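Local coordinates for polyphosphate kinase (Porphyromonas gingivalis, PDB 2O8R), which probably catalyses the reversible transfer of the terminal phosphate of ATP to a growing polyphosphate chain, at residues Glu137-Leu142 / Glu210-Glu215; Asn522-Glu527 / Ile552-Arg557; Glu529-Gly534 / Ala561-Asp566. The protein carries 3 engineered substitutions. One frame throughout, in Å; residues are numbered along the deposited sequence.

Contact 1: Glu137-Leu142 / Glu210-Glu215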
loop_
_atom_site.group_PDB
_atom_site.type_symbol
_atom_site.label_atom_id
_atom_site.label_comp_id
_atom_site.label_asym_id
_atom_site.label_seq_id
_atom_site.Cartn_x
_atom_site.Cartn_y
_atom_site.Cartn_z
ATOM N N GLU A 137 26.792 6.777 -3.333
ATOM C CA GLU A 137 26.311 5.686 -2.490
ATOM C C GLU A 137 24.838 5.349 -2.693
ATOM O O GLU A 137 24.439 4.206 -2.500
ATOM C CB GLU A 137 26.554 5.980 -1.011
ATOM C CG GLU A 137 28.000 6.135 -0.591
ATOM C CD GLU A 137 28.127 6.509 0.884
ATOM O OE1 GLU A 137 27.090 6.811 1.523
ATOM O OE2 GLU A 137 29.260 6.498 1.411
ATOM N N GLU A 138 24.027 6.335 -3.069
ATOM C CA GLU A 138 22.570 6.149 -3.079
ATOM C C GLU A 138 21.893 6.159 -4.458
ATOM O O GLU A 138 21.009 5.347 -4.714
ATOM C CB GLU A 138 21.903 7.189 -2.177
ATOM C CG GLU A 138 22.365 7.148 -0.733
ATOM C CD GLU A 138 21.520 6.247 0.136
ATOM O OE1 GLU A 138 20.670 5.508 -0.402
ATOM O OE2 GLU A 138 21.701 6.285 1.372
ATOM N N ILE A 139 22.279 7.086 -5.331
ATOM C CA ILE A 139 21.675 7.153 -6.665
ATOM C C ILE A 139 22.285 6.146 -7.632
ATOM O O ILE A 139 21.579 5.321 -8.211
ATOM C CB ILE A 139 21.822 8.543 -7.303
ATOM C CG1 ILE A 139 21.139 9.603 -6.443
ATOM C CG2 ILE A 139 21.241 8.533 -8.702
ATOM C CD1 ILE A 139 21.171 10.969 -7.046
ATOM N N PHE A 140 23.599 6.227 -7.802
ATOM C CA PHE A 140 24.306 5.425 -8.796
ATOM C C PHE A 140 23.910 3.946 -8.801
ATOM O O PHE A 140 23.619 3.408 -9.861
ATOM C CB PHE A 140 25.826 5.600 -8.674
ATOM C CG PHE A 140 26.602 4.898 -9.737
ATOM C CD1 PHE A 140 26.849 5.519 -10.951
ATOM C CD2 PHE A 140 27.083 3.607 -9.528
ATOM C CE1 PHE A 140 27.564 4.878 -11.947
ATOM C CE2 PHE A 140 27.797 2.957 -10.515
ATOM C CZ PHE A 140 28.040 3.597 -11.731
ATOM N N PRO A 141 23.887 3.287 -7.629
ATOM C CA PRO A 141 23.471 1.867 -7.636
ATOM C C PRO A 141 22.075 1.604 -8.212
ATOM O O PRO A 141 21.742 0.459 -8.493
ATOM C CB PRO A 141 23.488 1.476 -6.153
ATOM C CG PRO A 141 24.340 2.506 -5.473
ATOM C CD PRO A 141 24.258 3.759 -6.276
ATOM N N LEU A 142 21.274 2.651 -8.390
ATOM C CA LEU A 142 19.913 2.500 -8.894
ATOM C C LEU A 142 19.792 2.936 -10.365
ATOM O O LEU A 142 18.703 3.018 -10.927
ATOM C CB LEU A 142 18.941 3.286 -8.006
ATOM C CG LEU A 142 18.798 2.936 -6.513
ATOM C CD1 LEU A 142 17.678 3.752 -5.877
ATOM C CD2 LEU A 142 18.526 1.458 -6.317
ATOM N N GLU A 210 16.843 14.475 -10.573
ATOM C CA GLU A 210 17.434 14.470 -11.923
ATOM C C GLU A 210 18.532 15.509 -12.085
ATOM O O GLU A 210 19.428 15.336 -12.904
ATOM C CB GLU A 210 16.382 14.609 -13.035
ATOM C CG GLU A 210 15.689 15.973 -13.132
ATOM C CD GLU A 210 14.410 16.060 -12.299
ATOM O OE1 GLU A 210 14.322 15.392 -11.243
ATOM O OE2 GLU A 210 13.491 16.811 -12.702
ATOM N N ASP A 211 18.462 16.579 -11.295
ATOM C CA ASP A 211 19.521 17.576 -11.280
ATOM C C ASP A 211 20.825 16.971 -10.740
ATOM O O ASP A 211 21.881 17.111 -11.348
ATOM C CB ASP A 211 19.089 18.807 -10.481
ATOM C CG ASP A 211 18.237 19.775 -11.297
ATOM O OD1 ASP A 211 18.144 19.622 -12.531
ATOM O OD2 ASP A 211 17.664 20.705 -10.700
ATOM N N ILE A 212 20.736 16.264 -9.621
ATOM C CA ILE A 212 21.892 15.588 -9.062
ATOM C C ILE A 212 22.528 14.664 -10.082
ATOM O O ILE A 212 23.743 14.701 -10.275
ATOM C CB ILE A 212 21.554 14.797 -7.789
ATOM C CG1 ILE A 212 20.865 15.722 -6.765
ATOM C CG2 ILE A 212 22.850 14.135 -7.222
ATOM C CD1 ILE A 212 20.112 14.964 -5.674
ATOM N N ILE A 213 21.707 13.851 -10.738
ATOM C CA ILE A 213 22.209 12.951 -11.773
ATOM C C ILE A 213 22.964 13.728 -12.870
ATOM O O ILE A 213 24.098 13.395 -13.206
ATOM C CB ILE A 213 21.086 12.068 -12.357
ATOM C CG1 ILE A 213 20.582 11.095 -11.277
ATOM C CG2 ILE A 213 21.599 11.302 -13.576
ATOM C CD1 ILE A 213 19.550 10.081 -11.756
ATOM N N LYS A 214 22.349 14.790 -13.376
ATOM C CA LYS A 214 22.972 15.660 -14.369
ATOM C C LYS A 214 24.378 16.132 -13.966
ATOM O O LYS A 214 25.279 16.204 -14.795
ATOM C CB LYS A 214 22.075 16.872 -14.635
ATOM C CG LYS A 214 20.778 16.561 -15.415
ATOM C CD LYS A 214 20.072 17.859 -15.772
ATOM C CE LYS A 214 19.168 17.717 -16.957
ATOM N NZ LYS A 214 18.606 19.039 -17.294
ATOM N N GLU A 215 24.556 16.422 -12.686
ATOM C CA GLU A 215 25.793 16.975 -12.171
ATOM C C GLU A 215 26.899 15.909 -12.024
ATOM O O GLU A 215 28.051 16.220 -11.726
ATOM C CB GLU A 215 25.499 17.654 -10.827
ATOM C CG GLU A 215 26.570 18.601 -10.288
ATOM C CD GLU A 215 26.990 19.671 -11.285
ATOM O OE1 GLU A 215 26.145 20.123 -12.093
ATOM O OE2 GLU A 215 28.174 20.067 -11.252
#
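Helix-to-helix packing in the polyphosphate kinase middle domain brings Ile-139, near the end of helix 125-139, against Ile-212 and Ile-213 of the short helix 209-214. The contact is wholly apolar. Ile-139 points at the other helix and divides its two branches between the two isoleucines. Its CD1 comes 3.6 Å from CG2 of Ile-212. Its CG2 lies 3.7 Å from CG1 of Ile-213, with CD1 of Ile-213 also close. CD1 of Ile-139 is anti to CA (chi2 -177°), which stretches out the longer arm and carries CD1 across to Ile-212. CB of Ile-213 does not face Ile-139, but the CG1-CD1 arm reaches back to it. In both pairs the side chains meet at a slant.

Helix 209-214 is held between helix 125-139 and the mixed sheet of the middle domain. Ile-212 also touches Leu-131 and Phe-135 of helix 125-139, while Ile-213 rests on Leu-164 of strand 163-169. All three isoleucines are buried. Just past Ile-139 the chain tightens into a 3-10 segment, where Leu-142 N bonds to Ile-139 O. There Phe-140 and Pro-141 pack on Phe-156 of the second subunit.

Contact 2: Asn522-Glu527 / Ile552-Arg557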
loop_
_atom_site.group_PDB
_atom_site.type_symbol
_atom_site.label_atom_id
_atom_site.label_comp_id
_atom_site.label_asym_id
_atom_site.label_seq_id
_atom_site.Cartn_x
_atom_site.Cartn_y
_atom_site.Cartn_z
ATOM N N ASN A 522 -40.205 16.164 -15.813
ATOM C CA ASN A 522 -41.395 16.671 -15.146
ATOM C C ASN A 522 -41.112 17.878 -14.266
ATOM O O ASN A 522 -41.788 18.900 -14.386
ATOM C CB ASN A 522 -42.045 15.567 -14.321
ATOM C CG ASN A 522 -42.396 14.362 -15.153
ATOM O OD1 ASN A 522 -42.591 14.464 -16.369
ATOM N ND2 ASN A 522 -42.458 13.202 -14.509
ATOM N N LEU A 523 -40.111 17.745 -13.396
ATOM C CA LEU A 523 -39.670 18.822 -12.507
ATOM C C LEU A 523 -39.315 20.123 -13.252
ATOM O O LEU A 523 -39.730 21.209 -12.831
ATOM C CB LEU A 523 -38.475 18.360 -11.667
ATOM C CG LEU A 523 -38.690 17.310 -10.575
ATOM C CD1 LEU A 523 -37.403 16.536 -10.288
ATOM C CD2 LEU A 523 -39.220 17.937 -9.293
ATOM N N ILE A 524 -38.555 20.016 -14.346
ATOM C CA ILE A 524 -38.186 21.195 -15.127
ATOM C C ILE A 524 -39.405 21.792 -15.811
ATOM O O ILE A 524 -39.595 23.014 -15.810
ATOM C CB ILE A 524 -37.128 20.887 -16.203
ATOM C CG1 ILE A 524 -35.807 20.473 -15.546
ATOM C CG2 ILE A 524 -36.915 22.112 -17.083
ATOM C CD1 ILE A 524 -34.771 19.919 -16.511
ATOM N N GLU A 525 -40.223 20.914 -16.391
ATOM C CA GLU A 525 -41.442 21.315 -17.065
ATOM C C GLU A 525 -42.372 22.078 -16.128
ATOM O O GLU A 525 -42.926 23.113 -16.503
ATOM C CB GLU A 525 -42.177 20.107 -17.635
ATOM C CG GLU A 525 -41.670 19.619 -18.971
ATOM C CD GLU A 525 -41.642 20.691 -20.042
ATOM O OE1 GLU A 525 -42.387 21.694 -19.953
ATOM O OE2 GLU A 525 -40.870 20.514 -21.000
ATOM N N ARG A 526 -42.525 21.573 -14.907
ATOM C CA ARG A 526 -43.388 22.207 -13.919
ATOM C C ARG A 526 -43.026 23.668 -13.674
ATOM O O ARG A 526 -43.914 24.500 -13.455
ATOM C CB ARG A 526 -43.373 21.431 -12.611
ATOM C CG ARG A 526 -44.199 22.082 -11.521
ATOM C CD ARG A 526 -44.480 21.129 -10.410
ATOM N NE ARG A 526 -43.262 20.788 -9.695
ATOM C CZ ARG A 526 -43.235 20.131 -8.545
ATOM N NH1 ARG A 526 -44.369 19.756 -7.969
ATOM N NH2 ARG A 526 -42.073 19.859 -7.970
ATOM N N GLU A 527 -41.730 23.975 -13.728
ATOM C CA GLU A 527 -41.261 25.353 -13.580
ATOM C C GLU A 527 -41.652 26.161 -14.797
ATOM O O GLU A 527 -42.023 27.326 -14.661
ATOM C CB GLU A 527 -39.741 25.437 -13.376
ATOM C CG GLU A 527 -39.204 24.668 -12.193
ATOM C CD GLU A 527 -39.578 25.280 -10.858
ATOM O OE1 GLU A 527 -39.488 26.526 -10.730
ATOM O OE2 GLU A 527 -39.952 24.503 -9.938
ATOM N N ILE A 552 -29.622 19.666 -21.408
ATOM C CA ILE A 552 -29.160 21.014 -21.669
ATOM C C ILE A 552 -30.194 21.748 -22.524
ATOM O O ILE A 552 -30.534 22.903 -22.252
ATOM C CB ILE A 552 -27.754 21.035 -22.295
ATOM C CG1 ILE A 552 -26.733 20.494 -21.287
ATOM C CG2 ILE A 552 -27.365 22.445 -22.671
ATOM C CD1 ILE A 552 -25.292 20.527 -21.756
ATOM N N THR A 553 -30.748 21.052 -23.511
ATOM C CA THR A 553 -31.747 21.655 -24.392
ATOM C C THR A 553 -33.010 22.051 -23.620
ATOM O O THR A 553 -33.571 23.122 -23.839
ATOM C CB THR A 553 -32.095 20.734 -25.589
ATOM O OG1 THR A 553 -30.892 20.291 -26.234
ATOM C CG2 THR A 553 -32.921 21.476 -26.593
ATOM N N GLN A 554 -33.432 21.191 -22.700
ATOM C CA GLN A 554 -34.543 21.499 -21.802
ATOM C C GLN A 554 -34.254 22.754 -20.972
ATOM O O GLN A 554 -35.135 23.589 -20.759
ATOM C CB GLN A 554 -34.830 20.304 -20.888
ATOM C CG GLN A 554 -34.894 18.990 -21.652
ATOM C CD GLN A 554 -35.317 17.803 -20.809
ATOM O OE1 GLN A 554 -35.798 17.957 -19.688
ATOM N NE2 GLN A 554 -35.150 16.605 -21.358
ATOM N N LEU A 555 -33.009 22.885 -20.522
ATOM C CA LEU A 555 -32.618 24.021 -19.712
ATOM C C LEU A 555 -32.709 25.296 -20.527
ATOM O O LEU A 555 -33.250 26.299 -20.054
ATOM C CB LEU A 555 -31.210 23.831 -19.156
ATOM C CG LEU A 555 -31.031 22.674 -18.176
ATOM C CD1 LEU A 555 -29.551 22.455 -17.891
ATOM C CD2 LEU A 555 -31.820 22.902 -16.887
ATOM N N TYR A 556 -32.193 25.234 -21.755
ATOM C CA TYR A 556 -32.287 26.336 -22.709
ATOM C C TYR A 556 -33.741 26.737 -22.949
ATOM O O TYR A 556 -34.072 27.931 -22.974
ATOM C CB TYR A 556 -31.683 25.934 -24.045
ATOM C CG TYR A 556 -30.174 25.958 -24.119
ATOM C CD1 TYR A 556 -29.441 27.007 -23.571
ATOM C CD2 TYR A 556 -29.477 24.944 -24.782
ATOM C CE1 TYR A 556 -28.051 27.035 -23.663
ATOM C CE2 TYR A 556 -28.098 24.975 -24.891
ATOM C CZ TYR A 556 -27.396 26.014 -24.326
ATOM O OH TYR A 556 -26.036 26.024 -24.428
ATOM N N ARG A 557 -34.605 25.738 -23.125
ATOM C CA ARG A 557 -36.027 25.999 -23.278
ATOM C C ARG A 557 -36.646 26.597 -22.015
ATOM O O ARG A 557 -37.538 27.441 -22.108
ATOM C CB ARG A 557 -36.785 24.743 -23.687
ATOM C CG ARG A 557 -36.526 24.259 -25.109
ATOM C CD ARG A 557 -37.193 22.906 -25.352
ATOM N NE ARG A 557 -38.395 22.773 -24.525
ATOM C CZ ARG A 557 -38.614 21.804 -23.634
ATOM N NH1 ARG A 557 -37.729 20.827 -23.449
ATOM N NH2 ARG A 557 -39.741 21.812 -22.935
#
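Glu-525 and Ile-524 of helix 516-532 meet Arg-557, Gln-554 and Leu-555 of helix 549-560 through one salt bridge and a small packing patch. The two segments run nearly parallel, 11° apart, with axes 10.4 Å from each other. Ile-524 and Gln-554 mark the closest backbone approach.

The charged pair is Glu-525 and Arg-557. NH2 of Arg-557 donates to OE2 of Glu-525 over 2.6 Å, with an N-H...O angle of 148°. OE2 accepts through its syn lone pair. It sits at the edge of the guanidinium group, almost in its plane, and the carboxylate is nearly coplanar with that group. A single N-H...O bond makes the bridge: NH1 of Arg-557 stays 4.0 Å from OE2 of Glu-525, and OE1 is as far from NH2. A bend in the glutamate chain (chi2 -55°) helps bring the carboxylate round to the second helix. The arginine chain bends at chi3, and its side chain also touches Tyr-8.

CD1 of Ile-524 makes the one apolar pair, with CD2 of Leu-555 at 4.2 Å. The same methyl packs against the amide oxygen OE1 of Gln-554 at 3.9 Å. The Ile-524 and Gln-554 side chains cross at about a right angle. OE1 of Gln-554 has a weak hydrogen bond with OG1 of Thr-521, one residue before Asn-522.

Both helices pack on the same sheet, in the second C-terminal domain, which belongs to the phospholipase D clan. Ile-524 and Leu-555 each touch Met-539 of strand 538-543. Helix 549-560 is the connection of a beta-alpha-beta crossover from that strand to the parallel strand 564-569.

The chemistry is thus graded: buried hydrocarbon meets next to the sheet, while the opposite charges of Glu-525 and Arg-557 join the helices at a partly exposed position.

Contact 3: Glu529-Gly534 / Ala561-Asp566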
loop_
_atom_site.group_PDB
_atom_site.type_symbol
_atom_site.label_atom_id
_atom_site.label_comp_id
_atom_site.label_asym_id
_atom_site.label_seq_id
_atom_site.Cartn_x
_atom_site.Cartn_y
_atom_site.Cartn_z
ATOM N N GLU A 529 -44.291 25.691 -16.775
ATOM C CA GLU A 529 -45.726 25.909 -16.608
ATOM C C GLU A 529 -46.009 27.058 -15.663
ATOM O O GLU A 529 -46.737 27.986 -16.005
ATOM C CB GLU A 529 -46.393 24.651 -16.058
ATOM C CG GLU A 529 -46.238 23.432 -16.945
ATOM C CD GLU A 529 -46.311 22.137 -16.160
ATOM O OE1 GLU A 529 -47.199 22.014 -15.289
ATOM O OE2 GLU A 529 -45.479 21.239 -16.414
ATOM N N ASN A 530 -45.410 26.995 -14.482
ATOM C CA ASN A 530 -45.630 27.985 -13.442
ATOM C C ASN A 530 -45.393 29.412 -13.914
ATOM O O ASN A 530 -46.087 30.335 -13.484
ATOM C CB ASN A 530 -44.748 27.678 -12.223
ATOM C CG ASN A 530 -45.180 26.417 -11.471
ATOM O OD1 ASN A 530 -44.556 26.042 -10.482
ATOM N ND2 ASN A 530 -46.240 25.758 -11.941
ATOM N N VAL A 531 -44.410 29.589 -14.796
ATOM C CA VAL A 531 -44.114 30.900 -15.375
ATOM C C VAL A 531 -45.238 31.343 -16.320
ATOM O O VAL A 531 -45.574 32.528 -16.402
ATOM C CB VAL A 531 -42.757 30.902 -16.109
ATOM C CG1 VAL A 531 -42.515 32.242 -16.829
ATOM C CG2 VAL A 531 -41.646 30.628 -15.134
ATOM N N LYS A 532 -45.824 30.379 -17.017
ATOM C CA LYS A 532 -46.963 30.654 -17.874
ATOM C C LYS A 532 -48.225 30.968 -17.051
ATOM O O LYS A 532 -49.119 31.670 -17.523
ATOM C CB LYS A 532 -47.181 29.497 -18.848
ATOM C CG LYS A 532 -45.998 29.295 -19.784
ATOM C CD LYS A 532 -46.170 28.062 -20.650
ATOM C CE LYS A 532 -45.048 27.957 -21.669
ATOM N NZ LYS A 532 -45.066 26.637 -22.363
ATOM N N ARG A 533 -48.284 30.473 -15.818
ATOM C CA ARG A 533 -49.362 30.850 -14.905
ATOM C C ARG A 533 -48.994 32.130 -14.170
ATOM O O ARG A 533 -49.714 32.563 -13.270
ATOM C CB ARG A 533 -49.663 29.756 -13.868
ATOM C CG ARG A 533 -49.642 28.320 -14.360
ATOM C CD ARG A 533 -50.742 28.019 -15.356
ATOM N NE ARG A 533 -50.825 26.582 -15.615
ATOM C CZ ARG A 533 -50.098 25.930 -16.520
ATOM N NH1 ARG A 533 -49.222 26.579 -17.281
ATOM N NH2 ARG A 533 -50.250 24.621 -16.665
ATOM N N GLY A 534 -47.861 32.720 -14.528
ATOM C CA GLY A 534 -47.442 33.984 -13.932
ATOM C C GLY A 534 -46.813 33.880 -12.556
ATOM O O GLY A 534 -46.752 34.878 -11.826
ATOM N N ALA A 561 -38.276 30.229 -21.799
ATOM C CA ALA A 561 -39.617 30.328 -21.222
ATOM C C ALA A 561 -39.717 31.272 -20.029
ATOM O O ALA A 561 -40.761 31.340 -19.398
ATOM C CB ALA A 561 -40.100 28.959 -20.800
ATOM N N GLY A 562 -38.634 31.968 -19.695
ATOM C CA GLY A 562 -38.633 32.825 -18.521
ATOM C C GLY A 562 -38.267 32.164 -17.196
ATOM O O GLY A 562 -38.316 32.823 -16.150
ATOM N N VAL A 563 -37.898 30.880 -17.213
ATOM C CA VAL A 563 -37.378 30.226 -15.997
ATOM C C VAL A 563 -35.921 30.650 -15.733
ATOM O O VAL A 563 -35.065 30.540 -16.613
ATOM C CB VAL A 563 -37.483 28.665 -16.047
ATOM C CG1 VAL A 563 -37.059 28.052 -14.720
ATOM C CG2 VAL A 563 -38.903 28.197 -16.427
ATOM N N GLU A 564 -35.659 31.148 -14.524
ATOM C CA GLU A 564 -34.310 31.539 -14.091
ATOM C C GLU A 564 -33.516 30.357 -13.527
ATOM O O GLU A 564 -34.028 29.570 -12.716
ATOM C CB GLU A 564 -34.397 32.595 -13.004
ATOM C CG GLU A 564 -34.799 33.966 -13.463
ATOM C CD GLU A 564 -34.491 35.020 -12.414
ATOM O OE1 GLU A 564 -34.146 34.647 -11.263
ATOM O OE2 GLU A 564 -34.582 36.220 -12.747
ATOM N N ILE A 565 -32.257 30.245 -13.944
ATOM C CA ILE A 565 -31.429 29.103 -13.564
ATOM C C ILE A 565 -30.034 29.475 -13.019
ATOM O O ILE A 565 -29.248 30.162 -13.687
ATOM C CB ILE A 565 -31.269 28.099 -14.743
ATOM C CG1 ILE A 565 -32.599 27.878 -15.477
ATOM C CG2 ILE A 565 -30.717 26.776 -14.233
ATOM C CD1 ILE A 565 -32.492 27.042 -16.735
ATOM N N ASP A 566 -29.739 29.009 -11.804
ATOM C CA ASP A 566 -28.378 29.026 -11.279
ATOM C C ASP A 566 -27.736 27.640 -11.345
ATOM O O ASP A 566 -28.199 26.697 -10.699
ATOM C CB ASP A 566 -28.369 29.506 -9.837
ATOM C CG ASP A 566 -28.080 30.975 -9.714
ATOM O OD1 ASP A 566 -27.084 31.454 -10.295
ATOM O OD2 ASP A 566 -28.850 31.658 -9.014
#
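Val-531 lays its two methyl groups over the turn formed by Ala-561, Gly-562 and Val-563. This turn ends helix 549-560 and leads into strand 564-569, so it closes the helical part of a beta-alpha-beta crossover. Val-531 itself belongs to the last turn of the neighbouring helix 516-532.

The valine branches have different partners. CG1, anti to the backbone N (chi1 175°), faces the main chain and lies 3.2 Å from O of Ala-561. Ala-561 also faces the helix with its CB, but it is the carbonyl oxygen that touches Val-531. CG2 turns to Val-563.

Both helices finish in a Schellman motif. The first non-helical residue is Gly-534 in one and Gly-562 in the other, each with positive phi. At Gly-562, phi is 87°, a value that suits glycine, and the side where a CB would sit faces helix 516-532, close to CG1 of Val-531. The backbones come close at this point, with CA of Val-531 and CA of Gly-562 6.6 Å apart.

Beyond the turn the chain enters the mixed sheet of this domain, between strands 538-543 and 585-589. Glu-564 and Asp-566 form backbone hydrogen bonds with Met-539 of strand 538-543, and Ile-565 does so with Arg-586 of strand 585-589. Val-563 is buried at this junction, touching Met-539 as well as Glu-527 and Ile-528 of helix 516-532. Its contact with Val-531 is the one here between apolar side chains: the two valines approach at a slant, and CG2 of Val-531 meets CG2 of Val-563 at 3.9 Å.

In the fold
Contact 1 comes first along the chain and lies in the middle domain. Contacts 2 and 3 lie in the second C-terminal domain, on the opposite side of the chain's centre. The centre of contact 1 is about 61 Å from that of contact 2 and about 67 Å from that of contact 3. Contacts 2 and 3 have centres about 9 Å apart and touch. They share helix 516-532, and their segments alternate along the chain. Their second segments lie on helix 549-560 and around the start of strand 564-569. Together they pack helix 516-532 along helix 549-560 and the turn that follows it, beside one sheet. Contact 1 packs separately, its nearest atoms about 40 Å away.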